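Local coordinates for PfkB (Polaromonas sp. JS666, PDB 4DU5), which probably transfers the gamma-phosphate of ATP to a hydroxyl of a sugar or related substrate, as other PfkB-family carbohydrate kinases do, at residues A35-V40 / D84-Y89; E51-R56 / F114-K119; L295-G300 / V305-W310; G312-Q317 / R328-A333. One frame throughout, in Å; residues are numbered along the deposited sequence.

Contact 1 (A35-V40 / D84-Y89); sequences AMMLLV and DSMGRY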
loop_
_atom_site.group_PDB
_atom_site.type_symbol
_atom_site.label_atom_id
_atom_site.label_comp_id
_atom_site.label_asym_id
_atom_site.label_seq_id
_atom_site.Cartn_x
_atom_site.Cartn_y
_atom_site.Cartn_z
ATOM N N ALA A 35 4.438 -12.427 -6.155
ATOM C CA ALA A 35 3.706 -12.561 -4.908
ATOM C C ALA A 35 3.336 -11.179 -4.422
ATOM O O ALA A 35 4.006 -10.217 -4.727
ATOM C CB ALA A 35 4.535 -13.277 -3.871
HETATM N N MSE A 36 2.253 -11.096 -3.671
HETATM C CA MSE A 36 1.860 -9.881 -2.979
HETATM C C MSE A 36 1.504 -10.242 -1.557
HETATM O O MSE A 36 1.237 -11.401 -1.265
HETATM C CB MSE A 36 0.639 -9.261 -3.641
HETATM C CG MSE A 36 0.822 -8.906 -5.081
HETATM SE SE MSE A 36 -0.885 -9.067 -6.002
HETATM C CE MSE A 36 -0.880 -11.024 -6.370
HETATM N N MSE A 37 1.514 -9.242 -0.680
HETATM C CA MSE A 37 1.050 -9.388 0.686
HETATM C C MSE A 37 -0.471 -9.250 0.692
HETATM O O MSE A 37 -1.050 -8.366 0.046
HETATM C CB MSE A 37 1.707 -8.367 1.620
HETATM C CG MSE A 37 1.500 -8.656 3.099
HETATM SE SE MSE A 37 2.176 -7.281 4.388
HETATM C CE MSE A 37 0.979 -5.787 3.911
ATOM N N LEU A 38 -1.102 -10.176 1.406
ATOM C CA LEU A 38 -2.538 -10.241 1.522
ATOM C C LEU A 38 -3.012 -9.799 2.902
ATOM O O LEU A 38 -2.753 -10.452 3.901
ATOM C CB LEU A 38 -2.991 -11.660 1.207
ATOM C CG LEU A 38 -4.467 -12.007 1.303
ATOM C CD1 LEU A 38 -5.356 -10.848 0.943
ATOM C CD2 LEU A 38 -4.700 -13.126 0.355
ATOM N N LEU A 39 -3.705 -8.671 2.942
ATOM C CA LEU A 39 -4.313 -8.185 4.176
ATOM C C LEU A 39 -5.804 -8.572 4.263
ATOM O O LEU A 39 -6.621 -8.197 3.413
ATOM C CB LEU A 39 -4.104 -6.679 4.323
ATOM C CG LEU A 39 -2.699 -6.207 4.693
ATOM C CD1 LEU A 39 -2.673 -4.716 4.726
ATOM C CD2 LEU A 39 -2.258 -6.772 6.039
ATOM N N VAL A 40 -6.134 -9.354 5.285
ATOM C CA VAL A 40 -7.463 -9.932 5.396
ATOM C C VAL A 40 -8.239 -9.247 6.507
ATOM O O VAL A 40 -7.766 -9.186 7.641
ATOM C CB VAL A 40 -7.374 -11.454 5.665
ATOM C CG1 VAL A 40 -8.761 -12.057 5.948
ATOM C CG2 VAL A 40 -6.717 -12.151 4.490
ATOM N N ASP A 84 11.196 -3.092 1.307
ATOM C CA ASP A 84 10.242 -2.667 2.345
ATOM C C ASP A 84 9.830 -3.860 3.202
ATOM O O ASP A 84 10.117 -5.019 2.843
ATOM C CB ASP A 84 9.009 -2.052 1.702
ATOM C CG ASP A 84 8.257 -3.037 0.838
ATOM O OD1 ASP A 84 8.676 -3.297 -0.307
ATOM O OD2 ASP A 84 7.244 -3.562 1.313
ATOM N N SER A 85 9.145 -3.591 4.314
ATOM C CA SER A 85 8.770 -4.658 5.254
ATOM C C SER A 85 7.877 -5.748 4.648
ATOM O O SER A 85 7.893 -6.878 5.092
ATOM C CB SER A 85 8.149 -4.089 6.525
ATOM O OG SER A 85 6.950 -3.416 6.238
HETATM N N MSE A 86 7.116 -5.407 3.628
HETATM C CA MSE A 86 6.188 -6.339 3.034
HETATM C C MSE A 86 6.989 -7.264 2.150
HETATM O O MSE A 86 6.736 -8.460 2.121
HETATM C CB MSE A 86 5.133 -5.612 2.190
HETATM C CG MSE A 86 4.368 -4.500 2.878
HETATM SE SE MSE A 86 2.884 -3.886 1.741
HETATM C CE MSE A 86 3.779 -2.836 0.362
ATOM N N GLY A 87 7.946 -6.683 1.425
ATOM C CA GLY A 87 8.874 -7.441 0.610
ATOM C C GLY A 87 9.637 -8.429 1.462
ATOM O O GLY A 87 9.812 -9.569 1.090
ATOM N N ARG A 88 10.099 -7.980 2.618
ATOM C CA ARG A 88 10.914 -8.843 3.474
ATOM C C ARG A 88 10.055 -9.948 4.071
ATOM O O ARG A 88 10.538 -11.064 4.274
ATOM C CB ARG A 88 11.660 -8.057 4.560
ATOM C CG ARG A 88 12.845 -7.210 4.042
ATOM C CD ARG A 88 13.605 -6.553 5.195
ATOM N NE ARG A 88 13.385 -5.105 5.321
ATOM C CZ ARG A 88 12.606 -4.507 6.234
ATOM N NH1 ARG A 88 11.914 -5.210 7.120
ATOM N NH2 ARG A 88 12.510 -3.186 6.254
ATOM N N TYR A 89 8.783 -9.644 4.334
ATOM C CA TYR A 89 7.854 -10.665 4.762
ATOM C C TYR A 89 7.687 -11.751 3.659
ATOM O O TYR A 89 7.770 -12.955 3.933
ATOM C CB TYR A 89 6.518 -10.042 5.173
ATOM C CG TYR A 89 5.417 -11.060 5.281
ATOM C CD1 TYR A 89 5.302 -11.886 6.407
ATOM C CD2 TYR A 89 4.525 -11.245 4.232
ATOM C CE1 TYR A 89 4.302 -12.868 6.480
ATOM C CE2 TYR A 89 3.544 -12.206 4.303
ATOM C CZ TYR A 89 3.434 -13.008 5.423
ATOM O OH TYR A 89 2.439 -13.931 5.457
#
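Met37, on strand 36-41 of the four-stranded lid sheet of the ribokinase-like fold, reaches across to Met86 and Tyr89 on the first turn of helix 85-95. Both methionines are present as selenomethionine. The Met37 chain is extended, with CG anti to the backbone N (chi1 -167°), until chi3 turns its methyl aside. Met37 CE thereby comes 3.5 Å from Met86 SE, while Met37 SE lies 3.8 Å from Met86 CG; the chains cross at about a right angle. Met86 has CG anti to its carbonyl carbon and bends at chi3, turning its CE away. Tyr89 meets the base of the Met37 chain, its CD2 4.1 Å from Met37 CG. Met37 SE stands 5.3 Å from the centroid of the Tyr89 ring, an oblique Met-aromatic contact.

Unbranched, flexible and apolar, methionine suits a buried seam that must fit several surfaces at once. The seam is also a subunit interface: Phe116 and His131 of the second subunit pack on Met37 and Met86 respectively. The helix start is fixed by Asp84 at the N-cap, its OD1 bonded to Thr112 OG1. Asp84 OD2 accepts from Met86 N at 3.0 Å and Gly87 N at 3.2 Å, both from the same face of the carboxylate.

Contact 2 (E51-R56 / F114-K119); sequences EAFHKR and FQFKGK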
loop_
_atom_site.group_PDB
_atom_site.type_symbol
_atom_site.label_atom_id
_atom_site.label_comp_id
_atom_site.label_asym_id
_atom_site.label_seq_id
_atom_site.Cartn_x
_atom_site.Cartn_y
_atom_site.Cartn_z
ATOM N N GLU A 51 -11.127 -2.850 11.101
ATOM C CA GLU A 51 -10.401 -2.197 12.179
ATOM C C GLU A 51 -9.095 -2.950 12.430
ATOM O O GLU A 51 -8.149 -2.409 13.018
ATOM C CB GLU A 51 -11.274 -2.097 13.444
ATOM N N ALA A 52 -9.043 -4.197 11.951
ATOM C CA ALA A 52 -7.836 -5.025 12.048
ATOM C C ALA A 52 -7.670 -5.812 10.759
ATOM O O ALA A 52 -8.652 -5.991 10.027
ATOM C CB ALA A 52 -7.934 -5.965 13.245
ATOM N N PHE A 53 -6.436 -6.246 10.471
ATOM C CA PHE A 53 -6.151 -7.147 9.326
ATOM C C PHE A 53 -5.138 -8.231 9.718
ATOM O O PHE A 53 -4.254 -7.979 10.539
ATOM C CB PHE A 53 -5.622 -6.392 8.104
ATOM C CG PHE A 53 -6.552 -5.360 7.578
ATOM C CD1 PHE A 53 -6.751 -4.170 8.253
ATOM C CD2 PHE A 53 -7.223 -5.559 6.387
ATOM C CE1 PHE A 53 -7.626 -3.214 7.761
ATOM C CE2 PHE A 53 -8.108 -4.604 5.886
ATOM C CZ PHE A 53 -8.299 -3.432 6.572
ATOM N N HIS A 54 -5.274 -9.424 9.128
ATOM C CA HIS A 54 -4.258 -10.457 9.241
ATOM C C HIS A 54 -3.372 -10.598 8.004
ATOM O O HIS A 54 -3.831 -10.364 6.867
ATOM C CB HIS A 54 -4.863 -11.794 9.669
ATOM C CG HIS A 54 -4.989 -11.917 11.153
ATOM N ND1 HIS A 54 -6.150 -11.597 11.831
ATOM C CD2 HIS A 54 -4.074 -12.250 12.102
ATOM C CE1 HIS A 54 -5.954 -11.758 13.133
ATOM N NE2 HIS A 54 -4.702 -12.146 13.324
ATOM N N LYS A 55 -2.105 -10.958 8.246
ATOM C CA LYS A 55 -1.101 -11.175 7.201
ATOM C C LYS A 55 -1.129 -12.570 6.540
ATOM O O LYS A 55 -1.030 -13.610 7.210
ATOM C CB LYS A 55 0.325 -10.934 7.749
ATOM C CG LYS A 55 0.813 -9.508 7.692
ATOM C CD LYS A 55 2.220 -9.420 7.099
ATOM C CE LYS A 55 3.344 -9.228 8.133
ATOM N NZ LYS A 55 3.627 -10.517 8.810
ATOM N N ARG A 56 -1.219 -12.581 5.215
ATOM C CA ARG A 56 -0.984 -13.805 4.453
ATOM C C ARG A 56 -0.249 -13.490 3.138
ATOM O O ARG A 56 0.092 -12.348 2.854
ATOM C CB ARG A 56 -2.306 -14.588 4.221
ATOM N N PHE A 114 0.534 -5.536 -2.851
ATOM C CA PHE A 114 -0.269 -6.006 -1.725
ATOM C C PHE A 114 -1.737 -6.036 -2.059
ATOM O O PHE A 114 -2.149 -5.450 -3.035
ATOM C CB PHE A 114 0.024 -5.220 -0.438
ATOM C CG PHE A 114 -0.503 -3.834 -0.426
ATOM C CD1 PHE A 114 0.169 -2.805 -1.102
ATOM C CD2 PHE A 114 -1.643 -3.528 0.304
ATOM C CE1 PHE A 114 -0.319 -1.471 -1.082
ATOM C CE2 PHE A 114 -2.146 -2.224 0.329
ATOM C CZ PHE A 114 -1.483 -1.189 -0.368
ATOM N N GLN A 115 -2.522 -6.760 -1.279
ATOM C CA GLN A 115 -3.959 -6.758 -1.505
ATOM C C GLN A 115 -4.768 -6.780 -0.197
ATOM O O GLN A 115 -4.243 -7.084 0.871
ATOM C CB GLN A 115 -4.370 -7.882 -2.473
ATOM C CG GLN A 115 -4.216 -9.211 -1.860
ATOM C CD GLN A 115 -4.303 -10.347 -2.835
ATOM O OE1 GLN A 115 -3.626 -10.359 -3.867
ATOM N NE2 GLN A 115 -5.089 -11.361 -2.475
ATOM N N PHE A 116 -6.044 -6.427 -0.308
ATOM C CA PHE A 116 -7.004 -6.528 0.787
ATOM C C PHE A 116 -8.113 -7.518 0.385
ATOM O O PHE A 116 -8.654 -7.454 -0.736
ATOM C CB PHE A 116 -7.655 -5.155 1.071
ATOM C CG PHE A 116 -6.751 -4.156 1.728
ATOM C CD1 PHE A 116 -6.435 -4.265 3.086
ATOM C CD2 PHE A 116 -6.236 -3.075 0.998
ATOM C CE1 PHE A 116 -5.574 -3.330 3.710
ATOM C CE2 PHE A 116 -5.408 -2.130 1.593
ATOM C CZ PHE A 116 -5.057 -2.267 2.956
ATOM N N LYS A 117 -8.462 -8.419 1.304
ATOM C CA LYS A 117 -9.680 -9.243 1.167
ATOM C C LYS A 117 -10.549 -8.924 2.355
ATOM O O LYS A 117 -10.030 -8.662 3.438
ATOM C CB LYS A 117 -9.377 -10.755 1.108
ATOM N N GLY A 118 -11.865 -8.906 2.148
ATOM C CA GLY A 118 -12.809 -8.820 3.267
ATOM C C GLY A 118 -13.141 -10.235 3.693
ATOM O O GLY A 118 -12.886 -11.174 2.942
ATOM N N LYS A 119 -13.675 -10.397 4.904
ATOM C CA LYS A 119 -14.263 -11.683 5.315
ATOM C C LYS A 119 -15.672 -11.828 4.738
ATOM O O LYS A 119 -16.441 -10.844 4.692
ATOM C CB LYS A 119 -14.342 -11.812 6.829
ATOM C CG LYS A 119 -13.216 -12.599 7.445
ATOM C CD LYS A 119 -13.603 -13.036 8.864
ATOM C CE LYS A 119 -12.448 -12.892 9.838
ATOM N NZ LYS A 119 -11.132 -13.247 9.240
#
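In the lid sheet of this ribokinase-like fold, Phe53 of strand 52-58 and Phe116 of strand 114-117 form an aromatic pair across an intervening strand. Strand 36-41 runs between the two, which is why their CA atoms are 8.6 Å apart and no hydrogen bond joins the segments directly. The rings close that gap over one face of the sheet, in an offset edge-to-face arrangement with centroids 5.1 Å apart and planes at 61°. The edge of Phe116 is turned toward the face of Phe53: Phe116 CD1 approaches Phe53 CE2 to 3.3 Å, and Phe116 CE1 lies over the same ring, 3.6 Å from CE2. With CG anti to the carbonyl carbon in both residues (chi1 -60° in Phe53, -72° in Phe116), the rings rise on the same side of the sheet and meet over the middle strand, the two side chains crossing at about a right angle.

Leu39 of the middle strand points to the same face and touches both rings, and Leu47 packs on both as well. Large flat side chains suit this place because they can span a neighbouring strand and still fill a buried layer. Phe116 CZ also lies at the edge of the Phe114 ring, in its plane. Beyond the chain, Phe114 meets Phe114 of the second subunit, and Phe116 packs on Met86 of that subunit. Ala52, Phe53 and His54 form an antiparallel ladder with a strand of the second subunit, continuing the sheet across the interface. Such joining of two lid sheets is typical of the beta-clasp dimer of ribokinase-like sugar kinases.

Contact 3 (L295-G300 / V305-W310); sequences LLDGLG and VKRGAW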
loop_
_atom_site.group_PDB
_atom_site.type_symbol
_atom_site.label_atom_id
_atom_site.label_comp_id
_atom_site.label_asym_id
_atom_site.label_seq_id
_atom_site.Cartn_x
_atom_site.Cartn_y
_atom_site.Cartn_z
ATOM N N LEU A 295 3.028 -36.467 -11.747
ATOM C CA LEU A 295 3.718 -36.777 -13.003
ATOM C C LEU A 295 5.237 -36.675 -12.829
ATOM O O LEU A 295 6.011 -37.403 -13.443
ATOM C CB LEU A 295 3.267 -35.802 -14.083
ATOM C CG LEU A 295 2.152 -35.972 -15.123
ATOM C CD1 LEU A 295 1.323 -37.214 -14.938
ATOM C CD2 LEU A 295 1.273 -34.719 -15.079
ATOM N N LEU A 296 5.673 -35.752 -11.994
ATOM C CA LEU A 296 7.085 -35.607 -11.755
ATOM C C LEU A 296 7.559 -36.678 -10.778
ATOM O O LEU A 296 8.722 -37.043 -10.786
ATOM C CB LEU A 296 7.383 -34.187 -11.251
ATOM C CG LEU A 296 8.019 -33.103 -12.158
ATOM C CD1 LEU A 296 8.176 -33.469 -13.615
ATOM C CD2 LEU A 296 7.285 -31.782 -12.029
ATOM N N ASP A 297 6.635 -37.176 -9.959
ATOM C CA ASP A 297 6.849 -38.267 -9.014
ATOM C C ASP A 297 6.903 -39.615 -9.743
ATOM O O ASP A 297 7.139 -40.657 -9.114
ATOM C CB ASP A 297 5.692 -38.326 -7.991
ATOM C CG ASP A 297 5.862 -37.352 -6.777
ATOM O OD1 ASP A 297 6.828 -36.555 -6.680
ATOM O OD2 ASP A 297 5.000 -37.387 -5.876
ATOM N N GLY A 298 6.651 -39.619 -11.053
ATOM C CA GLY A 298 6.573 -40.883 -11.823
ATOM C C GLY A 298 5.240 -41.650 -11.924
ATOM O O GLY A 298 5.213 -42.680 -12.542
ATOM N N LEU A 299 4.152 -41.177 -11.314
ATOM C CA LEU A 299 2.829 -41.771 -11.499
ATOM C C LEU A 299 2.214 -41.492 -12.890
ATOM O O LEU A 299 2.564 -40.518 -13.579
ATOM C CB LEU A 299 1.867 -41.267 -10.429
ATOM C CG LEU A 299 1.853 -41.779 -8.974
ATOM C CD1 LEU A 299 1.279 -40.680 -8.142
ATOM C CD2 LEU A 299 1.023 -43.080 -8.711
ATOM N N GLY A 300 1.295 -42.372 -13.302
ATOM C CA GLY A 300 0.636 -42.248 -14.576
ATOM C C GLY A 300 -0.344 -41.096 -14.553
ATOM O O GLY A 300 -0.689 -40.574 -13.489
ATOM N N VAL A 305 -4.235 -37.111 -12.078
ATOM C CA VAL A 305 -5.457 -36.301 -12.073
ATOM C C VAL A 305 -6.249 -36.494 -10.786
ATOM O O VAL A 305 -6.874 -35.560 -10.303
ATOM C CB VAL A 305 -6.343 -36.598 -13.277
ATOM C CG1 VAL A 305 -7.462 -35.606 -13.362
ATOM C CG2 VAL A 305 -5.516 -36.563 -14.522
ATOM N N LYS A 306 -6.210 -37.696 -10.215
ATOM C CA LYS A 306 -6.964 -37.885 -8.989
ATOM C C LYS A 306 -6.254 -37.217 -7.833
ATOM O O LYS A 306 -6.913 -36.603 -6.983
ATOM C CB LYS A 306 -7.341 -39.343 -8.692
ATOM C CG LYS A 306 -6.249 -40.205 -8.119
ATOM C CD LYS A 306 -6.710 -40.999 -6.924
ATOM C CE LYS A 306 -8.051 -41.642 -7.170
ATOM N NZ LYS A 306 -8.251 -42.711 -6.134
ATOM N N ARG A 307 -4.918 -37.278 -7.823
ATOM C CA ARG A 307 -4.202 -36.459 -6.832
ATOM C C ARG A 307 -4.608 -34.980 -6.993
ATOM O O ARG A 307 -5.118 -34.362 -6.048
ATOM C CB ARG A 307 -2.688 -36.618 -6.877
ATOM C CG ARG A 307 -2.014 -35.811 -5.755
ATOM C CD ARG A 307 -0.544 -35.745 -5.884
ATOM N NE ARG A 307 0.064 -37.062 -5.762
ATOM C CZ ARG A 307 1.357 -37.321 -5.970
ATOM N NH1 ARG A 307 2.192 -36.365 -6.350
ATOM N NH2 ARG A 307 1.824 -38.541 -5.804
ATOM N N GLY A 308 -4.413 -34.440 -8.195
ATOM C CA GLY A 308 -4.890 -33.111 -8.531
ATOM C C GLY A 308 -6.269 -32.886 -7.966
ATOM O O GLY A 308 -6.512 -31.903 -7.231
ATOM N N ALA A 309 -7.167 -33.814 -8.286
ATOM C CA ALA A 309 -8.550 -33.705 -7.851
ATOM C C ALA A 309 -8.699 -33.757 -6.326
ATOM O O ALA A 309 -9.434 -32.949 -5.774
ATOM C CB ALA A 309 -9.456 -34.753 -8.562
ATOM N N TRP A 310 -7.996 -34.661 -5.629
ATOM C CA TRP A 310 -8.067 -34.670 -4.146
ATOM C C TRP A 310 -7.638 -33.319 -3.557
ATOM O O TRP A 310 -8.375 -32.728 -2.786
ATOM C CB TRP A 310 -7.295 -35.846 -3.496
ATOM C CG TRP A 310 -7.385 -35.866 -1.978
ATOM C CD1 TRP A 310 -8.509 -36.137 -1.209
ATOM C CD2 TRP A 310 -6.335 -35.562 -1.047
ATOM N NE1 TRP A 310 -8.209 -36.017 0.137
ATOM C CE2 TRP A 310 -6.888 -35.666 0.265
ATOM C CE3 TRP A 310 -4.981 -35.209 -1.189
ATOM C CZ2 TRP A 310 -6.130 -35.448 1.419
ATOM C CZ3 TRP A 310 -4.221 -34.989 -0.023
ATOM C CH2 TRP A 310 -4.804 -35.112 1.262
#
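Asp297 and Arg307 are joined by a salt bridge between the turn that closes helix 283-296, a Schellman motif, and the second turn of helix 301-316. The main bond runs from Arg307 NH1 to Asp297 OD2 at 3.0 Å; Arg307 NH2 adds a weak one to the same oxygen at 3.4 Å. Both nitrogens therefore share one carboxylate oxygen. The carboxylate and guanidinium planes stand 65° apart, and NH1 meets OD2 from above the carboxylate plane. Beside this bridge, Leu299 CD1 packs next to Arg307 NH2.

Arginine suits the span because its long chain can leave the helix and cross to the loop. Its CG is anti to the backbone N (chi1 -176°), and a bend at chi3 then turns the guanidinium toward Asp297. The acid in turn is placed by the way the first helix ends: glycine readily adopts the positive phi of 87° with which Gly298 turns the chain out of the helix just after Asp297.

Further out, the closer salt-bridge partner of Asp297 OD2 is Arg328 NH2, so two arginines gather round one acid, which probably offsets the closeness of their like charges. The other anchor is Ser293 on helix 283-296, whose OG is hydrogen-bonded to Arg307 NH1.

Contact 4 (G312-Q317 / R328-A333); sequences GARAVQ and RAELNA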
loop_
_atom_site.group_PDB
_atom_site.type_symbol
_atom_site.label_atom_id
_atom_site.label_comp_id
_atom_site.label_asym_id
_atom_site.label_seq_id
_atom_site.Cartn_x
_atom_site.Cartn_y
_atom_site.Cartn_z
ATOM N N GLY A 312 -7.459 -30.368 -4.941
ATOM C CA GLY A 312 -8.430 -29.325 -5.322
ATOM C C GLY A 312 -9.622 -29.259 -4.386
ATOM O O GLY A 312 -9.960 -28.202 -3.855
ATOM N N ALA A 313 -10.244 -30.407 -4.160
ATOM C CA ALA A 313 -11.365 -30.523 -3.232
ATOM C C ALA A 313 -10.987 -30.212 -1.764
ATOM O O ALA A 313 -11.779 -29.630 -1.002
ATOM C CB ALA A 313 -11.998 -31.905 -3.357
ATOM N N ARG A 314 -9.776 -30.596 -1.376
ATOM C CA ARG A 314 -9.262 -30.210 -0.079
ATOM C C ARG A 314 -9.173 -28.675 0.027
ATOM O O ARG A 314 -9.587 -28.082 1.022
ATOM C CB ARG A 314 -7.910 -30.874 0.202
ATOM C CG ARG A 314 -7.209 -30.307 1.425
ATOM C CD ARG A 314 -6.280 -31.271 2.158
ATOM N NE ARG A 314 -5.420 -30.464 3.018
ATOM C CZ ARG A 314 -4.954 -30.800 4.221
ATOM N NH1 ARG A 314 -5.242 -31.983 4.787
ATOM N NH2 ARG A 314 -4.186 -29.924 4.861
ATOM N N ALA A 315 -8.660 -28.040 -1.022
ATOM C CA ALA A 315 -8.474 -26.588 -1.027
ATOM C C ALA A 315 -9.785 -25.832 -0.973
ATOM O O ALA A 315 -9.824 -24.737 -0.409
ATOM C CB ALA A 315 -7.653 -26.144 -2.225
ATOM N N VAL A 316 -10.850 -26.403 -1.541
ATOM C CA VAL A 316 -12.180 -25.775 -1.453
ATOM C C VAL A 316 -12.702 -25.598 -0.003
ATOM O O VAL A 316 -13.410 -24.618 0.286
ATOM C CB VAL A 316 -13.202 -26.528 -2.312
ATOM N N GLN A 317 -12.347 -26.537 0.889
ATOM C CA GLN A 317 -12.857 -26.598 2.287
ATOM C C GLN A 317 -12.521 -25.406 3.212
ATOM O O GLN A 317 -11.502 -24.718 3.050
ATOM C CB GLN A 317 -12.436 -27.914 2.949
ATOM N N ARG A 328 3.202 -33.868 2.316
ATOM C CA ARG A 328 3.342 -35.251 1.894
ATOM C C ARG A 328 2.604 -36.161 2.855
ATOM O O ARG A 328 1.920 -37.099 2.450
ATOM C CB ARG A 328 4.804 -35.654 1.908
ATOM C CG ARG A 328 5.056 -36.844 1.082
ATOM C CD ARG A 328 5.415 -36.419 -0.318
ATOM N NE ARG A 328 4.588 -37.118 -1.295
ATOM C CZ ARG A 328 4.710 -37.025 -2.618
ATOM N NH1 ARG A 328 5.643 -36.248 -3.172
ATOM N NH2 ARG A 328 3.884 -37.731 -3.394
ATOM N N ALA A 329 2.750 -35.870 4.142
ATOM C CA ALA A 329 2.163 -36.689 5.173
ATOM C C ALA A 329 0.643 -36.702 5.076
ATOM O O ALA A 329 0.061 -37.780 4.943
ATOM C CB ALA A 329 2.632 -36.246 6.526
ATOM N N GLU A 330 -0.001 -35.532 5.104
ATOM C CA GLU A 330 -1.477 -35.471 4.945
ATOM C C GLU A 330 -1.916 -36.145 3.662
ATOM O O GLU A 330 -3.051 -36.585 3.542
ATOM C CB GLU A 330 -2.010 -34.038 4.955
ATOM C CG GLU A 330 -2.065 -33.432 6.327
ATOM C CD GLU A 330 -1.245 -32.155 6.428
ATOM O OE1 GLU A 330 -1.656 -31.259 7.201
ATOM O OE2 GLU A 330 -0.197 -32.059 5.730
ATOM N N LEU A 331 -1.007 -36.197 2.704
ATOM C CA LEU A 331 -1.303 -36.734 1.418
ATOM C C LEU A 331 -1.294 -38.250 1.577
ATOM O O LEU A 331 -2.224 -38.934 1.150
ATOM C CB LEU A 331 -0.243 -36.274 0.418
ATOM C CG LEU A 331 -0.452 -36.420 -1.075
ATOM C CD1 LEU A 331 0.745 -37.108 -1.631
ATOM C CD2 LEU A 331 -1.722 -37.183 -1.468
ATOM N N ASN A 332 -0.253 -38.772 2.216
ATOM C CA ASN A 332 -0.124 -40.212 2.395
ATOM C C ASN A 332 -1.300 -40.870 3.149
ATOM O O ASN A 332 -1.616 -42.031 2.903
ATOM C CB ASN A 332 1.222 -40.558 2.996
ATOM C CG ASN A 332 2.356 -40.345 2.023
ATOM O OD1 ASN A 332 2.265 -40.686 0.852
ATOM N ND2 ASN A 332 3.436 -39.777 2.509
ATOM N N ALA A 333 -1.989 -40.122 4.000
ATOM C CA ALA A 333 -3.350 -40.519 4.386
ATOM C C ALA A 333 -4.381 -40.529 3.207
ATOM O O ALA A 333 -5.131 -39.562 3.028
ATOM C CB ALA A 333 -3.853 -39.652 5.556
#
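The carboxylate of Glu330 is engaged at both oxygens: OE2 accepts a hydrogen bond from Thr327 N, and OE1 faces Arg314 NH2 in a long salt bridge of 3.7 Å. The bond to Thr327 is the stronger. Thr327 directly precedes helix 328-332, so a bond from its amide to the side chain of the third helical residue is consistent with one half of a capping box. Glutamate suits this position, being long enough to fold back; its chain bends at chi2 (122°) as it does so.

Arginine suits position 314 because its long chain, extended from CG to NE, can span from helix 301-316 to the glutamate, which it crosses at about a right angle. Its NH1 lies alongside the aliphatic part, 3.8 Å from Glu330 CB and equally far from CG. The guanidinium and carboxylate planes are 74° apart, and the separation is too great for a hydrogen bond, so the attraction is mainly electrostatic. Arg314 NE makes a weak hydrogen bond to Gly324 O, and the side chain packs on Pro326. The arrangement is a surface ion pair between helix 301-316 and the short helix 328-332 that follows it near the C-terminus of a ribokinase-like domain.

How the contacts relate
The four contacts fall into two pairs. Contacts 1 and 2 lie in the lid, their centres 11 Å apart, and share its sheet: Leu39 N and Gln115 O, 2.7 Å apart, probably bond strand 36-41 to strand 114-117. Both touch the second subunit. Contacts 3 and 4, centred 13 Å apart, both use helix 301-316 and are joined by the salt bridge of Asp297 OD2 to Arg328 NH2 at 2.7 Å; Trp310 also packs on Leu331. No other chain of the assembly reaches them. The centres of contacts 1 and 3 are about 32 Å apart, on opposite sides of the chain's centre. Helix 283-296 starts at a Gly-Ala-Gly-Asp sequence, which in relatives supplies the anion hole and catalytic base; contact 3 lies at its other end.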